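PDB 6JEB: beta-hexosaminidase Amuc_2018 from Akkermansia muciniphila, which hydrolyses terminal non-reducing N-acetylhexosamine residues from N-glycans, chitobiose and related beta-linked glycosides. Local coordinates for residues L410-Y415 and M456-G461. Numbering follows the deposited sequence.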
loop_
_atom_site.group_PDB
_atom_site.type_symbol
_atom_site.label_atom_id
_atom_site.label_comp_id
_atom_site.label_asym_id
_atom_site.label_seq_id
_atom_site.Cartn_x
_atom_site.Cartn_y
_atom_site.Cartn_z
ATOM N N LEU A 410 -11.021 -7.462 -6.107
ATOM C CA LEU A 410 -9.798 -6.945 -5.504
ATOM C C LEU A 410 -8.846 -8.079 -5.131
ATOM O O LEU A 410 -7.653 -8.038 -5.455
ATOM C CB LEU A 410 -10.185 -6.123 -4.274
ATOM C CG LEU A 410 -9.112 -5.324 -3.556
ATOM C CD1 LEU A 410 -8.519 -4.326 -4.517
ATOM C CD2 LEU A 410 -9.708 -4.613 -2.353
ATOM N N LEU A 411 -9.356 -9.089 -4.426
ATOM C CA LEU A 411 -8.508 -10.206 -4.030
ATOM C C LEU A 411 -8.033 -10.992 -5.237
ATOM O O LEU A 411 -6.922 -11.535 -5.217
ATOM C CB LEU A 411 -9.248 -11.128 -3.059
ATOM C CG LEU A 411 -9.569 -10.535 -1.684
ATOM C CD1 LEU A 411 -10.382 -11.541 -0.866
ATOM C CD2 LEU A 411 -8.295 -10.118 -0.943
ATOM N N TYR A 412 -8.856 -11.076 -6.289
ATOM C CA TYR A 412 -8.429 -11.804 -7.476
ATOM C C TYR A 412 -7.155 -11.206 -8.058
ATOM O O TYR A 412 -6.242 -11.942 -8.449
ATOM C CB TYR A 412 -9.528 -11.854 -8.544
ATOM C CG TYR A 412 -9.083 -12.756 -9.663
ATOM C CD1 TYR A 412 -9.298 -14.126 -9.593
ATOM C CD2 TYR A 412 -8.390 -12.246 -10.756
ATOM C CE1 TYR A 412 -8.855 -14.971 -10.597
ATOM C CE2 TYR A 412 -7.931 -13.074 -11.757
ATOM C CZ TYR A 412 -8.172 -14.436 -11.675
ATOM O OH TYR A 412 -7.713 -15.261 -12.663
ATOM N N ARG A 413 -7.077 -9.871 -8.134
ATOM C CA ARG A 413 -5.866 -9.256 -8.671
ATOM C C ARG A 413 -4.770 -9.089 -7.625
ATOM O O ARG A 413 -3.588 -9.153 -7.973
ATOM C CB ARG A 413 -6.179 -7.950 -9.410
ATOM C CG ARG A 413 -6.979 -8.220 -10.674
ATOM C CD ARG A 413 -6.659 -7.322 -11.870
ATOM N NE ARG A 413 -7.326 -7.859 -13.054
ATOM C CZ ARG A 413 -7.225 -7.375 -14.295
ATOM N NH1 ARG A 413 -6.479 -6.306 -14.552
ATOM N NH2 ARG A 413 -7.882 -7.973 -15.288
ATOM N N ALA A 414 -5.123 -8.916 -6.351
ATOM C CA ALA A 414 -4.089 -8.729 -5.337
ATOM C C ALA A 414 -3.285 -10.003 -5.103
ATOM O O ALA A 414 -2.063 -9.940 -4.934
ATOM C CB ALA A 414 -4.699 -8.226 -4.028
ATOM N N TYR A 415 -3.957 -11.174 -5.077
ATOM C CA TYR A 415 -3.336 -12.461 -4.785
ATOM C C TYR A 415 -3.331 -13.350 -6.021
ATOM O O TYR A 415 -4.268 -13.304 -6.826
ATOM C CB TYR A 415 -4.069 -13.179 -3.637
ATOM C CG TYR A 415 -3.815 -12.482 -2.322
ATOM C CD1 TYR A 415 -2.705 -12.810 -1.549
ATOM C CD2 TYR A 415 -4.633 -11.440 -1.896
ATOM C CE1 TYR A 415 -2.430 -12.143 -0.379
ATOM C CE2 TYR A 415 -4.372 -10.762 -0.714
ATOM C CZ TYR A 415 -3.263 -11.114 0.034
ATOM O OH TYR A 415 -2.979 -10.453 1.198
ATOM N N MET A 456 -7.009 -19.083 -4.303
ATOM C CA MET A 456 -5.980 -18.325 -5.005
ATOM C C MET A 456 -5.605 -18.912 -6.359
ATOM O O MET A 456 -4.695 -18.386 -7.007
ATOM C CB MET A 456 -4.713 -18.197 -4.147
ATOM C CG MET A 456 -4.893 -17.384 -2.885
ATOM S SD MET A 456 -3.329 -16.773 -2.200
ATOM C CE MET A 456 -2.441 -18.314 -1.934
ATOM N N GLU A 457 -6.259 -19.987 -6.800
ATOM C CA GLU A 457 -5.957 -20.534 -8.117
ATOM C C GLU A 457 -6.228 -19.491 -9.193
ATOM O O GLU A 457 -7.238 -18.782 -9.153
ATOM C CB GLU A 457 -6.806 -21.776 -8.391
ATOM C CG GLU A 457 -6.540 -22.375 -9.766
ATOM C CD GLU A 457 -7.303 -23.663 -10.019
ATOM O OE1 GLU A 457 -8.539 -23.678 -9.844
ATOM O OE2 GLU A 457 -6.662 -24.664 -10.396
ATOM N N ARG A 458 -5.313 -19.394 -10.158
ATOM C CA ARG A 458 -5.408 -18.398 -11.221
ATOM C C ARG A 458 -5.314 -19.075 -12.579
ATOM O O ARG A 458 -4.331 -19.765 -12.870
ATOM C CB ARG A 458 -4.308 -17.342 -11.080
ATOM C CG ARG A 458 -4.382 -16.580 -9.776
ATOM C CD ARG A 458 -5.663 -15.765 -9.687
ATOM N NE ARG A 458 -5.803 -15.082 -8.401
ATOM C CZ ARG A 458 -6.672 -15.409 -7.443
ATOM N NH1 ARG A 458 -7.513 -16.430 -7.591
ATOM N NH2 ARG A 458 -6.710 -14.698 -6.326
ATOM N N THR A 459 -6.345 -18.881 -13.399
ATOM C CA THR A 459 -6.339 -19.244 -14.803
ATOM C C THR A 459 -6.841 -18.029 -15.565
ATOM O O THR A 459 -7.429 -17.114 -14.980
ATOM C CB THR A 459 -7.279 -20.425 -15.070
ATOM O OG1 THR A 459 -8.627 -20.013 -14.810
ATOM C CG2 THR A 459 -6.931 -21.607 -14.165
ATOM N N GLN A 460 -6.601 -18.010 -16.875
ATOM C CA GLN A 460 -7.041 -16.862 -17.659
ATOM C C GLN A 460 -8.538 -16.622 -17.494
ATOM O O GLN A 460 -8.978 -15.475 -17.341
ATOM C CB GLN A 460 -6.678 -17.055 -19.130
ATOM C CG GLN A 460 -7.004 -15.845 -20.000
ATOM C CD GLN A 460 -6.739 -16.097 -21.462
ATOM O OE1 GLN A 460 -5.828 -16.841 -21.818
ATOM N NE2 GLN A 460 -7.535 -15.475 -22.319
ATOM N N GLY A 461 -9.330 -17.692 -17.483
ATOM C CA GLY A 461 -10.772 -17.565 -17.469
ATOM C C GLY A 461 -11.451 -17.495 -16.119
ATOM O O GLY A 461 -12.667 -17.283 -16.081
#
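Arg458 reaches from the loop after helix 434-452 to the C-terminal end of helix 407-414, where its guanidinium takes hold of the carbonyl of Tyr415, the first residue to leave the helical conformation. NE (2.8 Å) and NH2 (2.9 Å) of Arg458 both donate to Tyr415 O, a side-on grip on one oxygen. The acceptor lies close to the guanidinium plane, yet both nitrogens come from the same face of the carbonyl, NH2 well above its plane, and neither bond is straight. Within the loop, NH1 of Arg458 bonds back to Glu457 O at 2.8 Å, while Tyr454 OH is a further partner of NH2; together these bonds fix the rotation of the group.

The Tyr412 ring gives the contact its cation-pi and CH-pi part. With CG anti to the backbone nitrogen (chi1 -173°), the ring extends alongside the arginine, whose CD sits over its face, 3.8 Å from the centroid. CZ of Arg458 lies off-centre at 4.2 Å from that centroid, and the two planes are 31° apart. Met456 O lies over the rim of the opposite face of the guanidinium. At its far end, Tyr412 OH hydrogen-bonds with Asn462 and Gln361.

A Met-aromatic contact flanks this polar centre: Met456 SD lies obliquely beside the Tyr415 ring, 3.9 Å from Tyr415 CB, and Met115 and Met116 of helix 106-118 also touch that tyrosine.

A leucine in place of Arg458 would probably leave Tyr415 O without both donors and the Tyr412 face without its cation. A positive group between the Tyr412 ring and the Met456 carbonyl, just beyond the helix end and probably favoured by the helix dipole, ties the loop after helix 434-452 to the C-terminal end of helix 407-414.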